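Local structure of neutral ceramidase (Pseudomonas aeruginosa, 2ZWS) at residues G417-R422 with W470-Y475. The protein hydrolyses the N-acyl linkage of ceramides to give sphingosine and a free fatty acid, and also catalyses the reverse synthesis. Numbering follows the deposited sequence.
Sequences GVRIRR and WTQAAY
Gln-472 reaches from helix 471-488 to the flank of helix 414-428, where its amide, in the conformer described here, meets the stems of Arg-419 and Ile-420. CB starts toward the other helix, and with CG anti to the backbone N (chi1 -170°) the chain continues across the gap; a bend about CB-CG (chi2 -80°) then turns the amide aside, with NE2 and OE1 in different surroundings. NE2 lies 3.5 Å from CG1 of Ile-420 and 3.6 Å from CB of Arg-419, so its contacts across this pair are with carbon. Its hydrogen bonds go instead to the carbonyl oxygen of Ala-416, one residue ahead of 417-422, and to the side chain of Gln-476, one turn further along its own helix. OE1 accepts a hydrogen bond from a water at 2.7 Å, and the same water accepts one from NH2 of Arg-419 at 3.0 Å, a one-water bridge in place of a direct bond. Gln-472 also adopts a second conformer, so the bridge is tied to this one.

The arrangement is a near-parallel helix pair: the short axes run at 26° to each other and 10.0 Å apart, and both segments fall in the N-terminal family region of neutral ceramidases. Only 194 Å² is buried between the segments, consistent with a few long side chains spanning the gap.

Arg-419 is extended from CG to NE, which carries its guanidinium to salt bridges with Asp-170 through NE and Glu-453 through NH1; the water bridge therefore ties Gln-472 to a charge already paired with two carboxylates. Beside this polar part, CD1 of Ile-420 packs at 3.8 Å against CB of Tyr-475. The tyrosine ring leads away from that contact, meeting Phe-412 edge-to-face, and its side chain lies about 9 Å from that of the zinc ligand Tyr-448.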
# COMPACT_ATOMS: atom_id res chain seq x y z
N GLY A 417 6.07 4.39 -17.52
CA GLY A 417 6.63 3.12 -17.05
C GLY A 417 7.05 2.22 -18.19
O GLY A 417 8.15 1.61 -18.17
N VAL A 418 6.19 2.12 -19.21
CA VAL A 418 6.50 1.29 -20.38
C VAL A 418 7.80 1.73 -21.07
O VAL A 418 8.61 0.90 -21.45
CB VAL A 418 5.33 1.22 -21.40
CG1 VAL A 418 5.78 0.54 -22.69
CG2 VAL A 418 4.16 0.47 -20.78
N ARG A 419 7.99 3.03 -21.23
CA ARG A 419 9.24 3.51 -21.87
C ARG A 419 10.49 3.09 -21.07
O ARG A 419 11.52 2.71 -21.64
CB ARG A 419 9.21 5.02 -22.05
CG ARG A 419 8.39 5.44 -23.28
CD ARG A 419 8.51 6.93 -23.43
NE ARG A 419 7.45 7.47 -24.28
CZ ARG A 419 7.26 8.77 -24.45
NH1 ARG A 419 6.27 9.20 -25.23
NH2 ARG A 419 8.07 9.63 -23.84
N ILE A 420 10.38 3.13 -19.75
CA ILE A 420 11.51 2.74 -18.90
C ILE A 420 11.75 1.23 -18.99
O ILE A 420 12.87 0.79 -19.17
CB ILE A 420 11.32 3.20 -17.45
CG1 ILE A 420 11.29 4.73 -17.41
CG2 ILE A 420 12.45 2.66 -16.58
CD1 ILE A 420 10.95 5.33 -16.05
N ARG A 421 10.67 0.46 -18.93
CA ARG A 421 10.74 -0.98 -19.10
C ARG A 421 11.45 -1.37 -20.40
O ARG A 421 12.36 -2.20 -20.39
CB ARG A 421 9.33 -1.54 -19.10
CG ARG A 421 9.16 -2.78 -18.28
CD ARG A 421 7.82 -3.39 -18.62
NE ARG A 421 6.71 -2.50 -18.31
CZ ARG A 421 5.45 -2.68 -18.73
NH1 ARG A 421 5.12 -3.70 -19.52
NH2 ARG A 421 4.51 -1.82 -18.34
N ARG A 422 11.04 -0.75 -21.50
CA ARG A 422 11.63 -1.00 -22.83
C ARG A 422 13.12 -0.69 -22.83
O ARG A 422 13.93 -1.43 -23.39
CB ARG A 422 10.96 -0.14 -23.89
CG ARG A 422 9.58 -0.60 -24.29
CD ARG A 422 8.91 0.42 -25.20
NE ARG A 422 7.60 -0.09 -25.59
CZ ARG A 422 6.62 0.64 -26.11
NH1 ARG A 422 6.76 1.94 -26.29
NH2 ARG A 422 5.48 0.04 -26.42
N TRP A 470 10.95 17.03 -17.83
CA TRP A 470 11.92 15.96 -18.08
C TRP A 470 12.06 14.99 -16.91
O TRP A 470 13.00 14.20 -16.87
CB TRP A 470 13.28 16.54 -18.49
CG TRP A 470 13.13 17.42 -19.72
CD1 TRP A 470 13.23 18.77 -19.77
CD2 TRP A 470 12.76 16.98 -21.03
NE1 TRP A 470 12.98 19.21 -21.05
CE2 TRP A 470 12.69 18.13 -21.84
CE3 TRP A 470 12.50 15.73 -21.60
CZ2 TRP A 470 12.37 18.07 -23.21
CZ3 TRP A 470 12.18 15.66 -22.96
CH2 TRP A 470 12.12 16.83 -23.75
N THR A 471 11.10 15.03 -15.99
CA THR A 471 11.07 14.06 -14.87
C THR A 471 11.14 12.61 -15.37
O THR A 471 11.94 11.79 -14.86
CB THR A 471 9.84 14.29 -13.97
OG1 THR A 471 9.88 15.63 -13.44
CG2 THR A 471 9.82 13.30 -12.80
N GLN A 472 10.32 12.28 -16.37
CA GLN A 472 10.31 10.91 -16.87
C GLN A 472 11.66 10.53 -17.48
O GLN A 472 12.15 9.43 -17.25
CB GLN A 472 9.18 10.71 -17.89
CG GLN A 472 8.91 9.24 -18.30
CD GLN A 472 9.88 8.70 -19.35
OE1 GLN A 472 10.48 9.46 -20.11
NE2 GLN A 472 10.04 7.36 -19.39
N ALA A 473 12.23 11.45 -18.26
CA ALA A 473 13.53 11.25 -18.92
C ALA A 473 14.61 10.99 -17.87
O ALA A 473 15.46 10.09 -18.06
CB ALA A 473 13.87 12.49 -19.76
N ALA A 474 14.55 11.72 -16.76
CA ALA A 474 15.50 11.53 -15.64
C ALA A 474 15.40 10.12 -15.09
O ALA A 474 16.43 9.44 -14.90
CB ALA A 474 15.23 12.52 -14.51
N TYR A 475 14.17 9.67 -14.82
CA TYR A 475 14.01 8.29 -14.30
C TYR A 475 14.50 7.26 -15.32
O TYR A 475 15.11 6.27 -14.96
CB TYR A 475 12.57 8.02 -13.93
CG TYR A 475 12.16 8.54 -12.58
CD1 TYR A 475 12.58 7.89 -11.41
CD2 TYR A 475 11.31 9.64 -12.46
CE1 TYR A 475 12.18 8.35 -10.16
CE2 TYR A 475 10.89 10.10 -11.23
CZ TYR A 475 11.33 9.44 -10.07
OH TYR A 475 10.91 9.85 -8.82
O HOH W 1 10.83 9.20 -22.73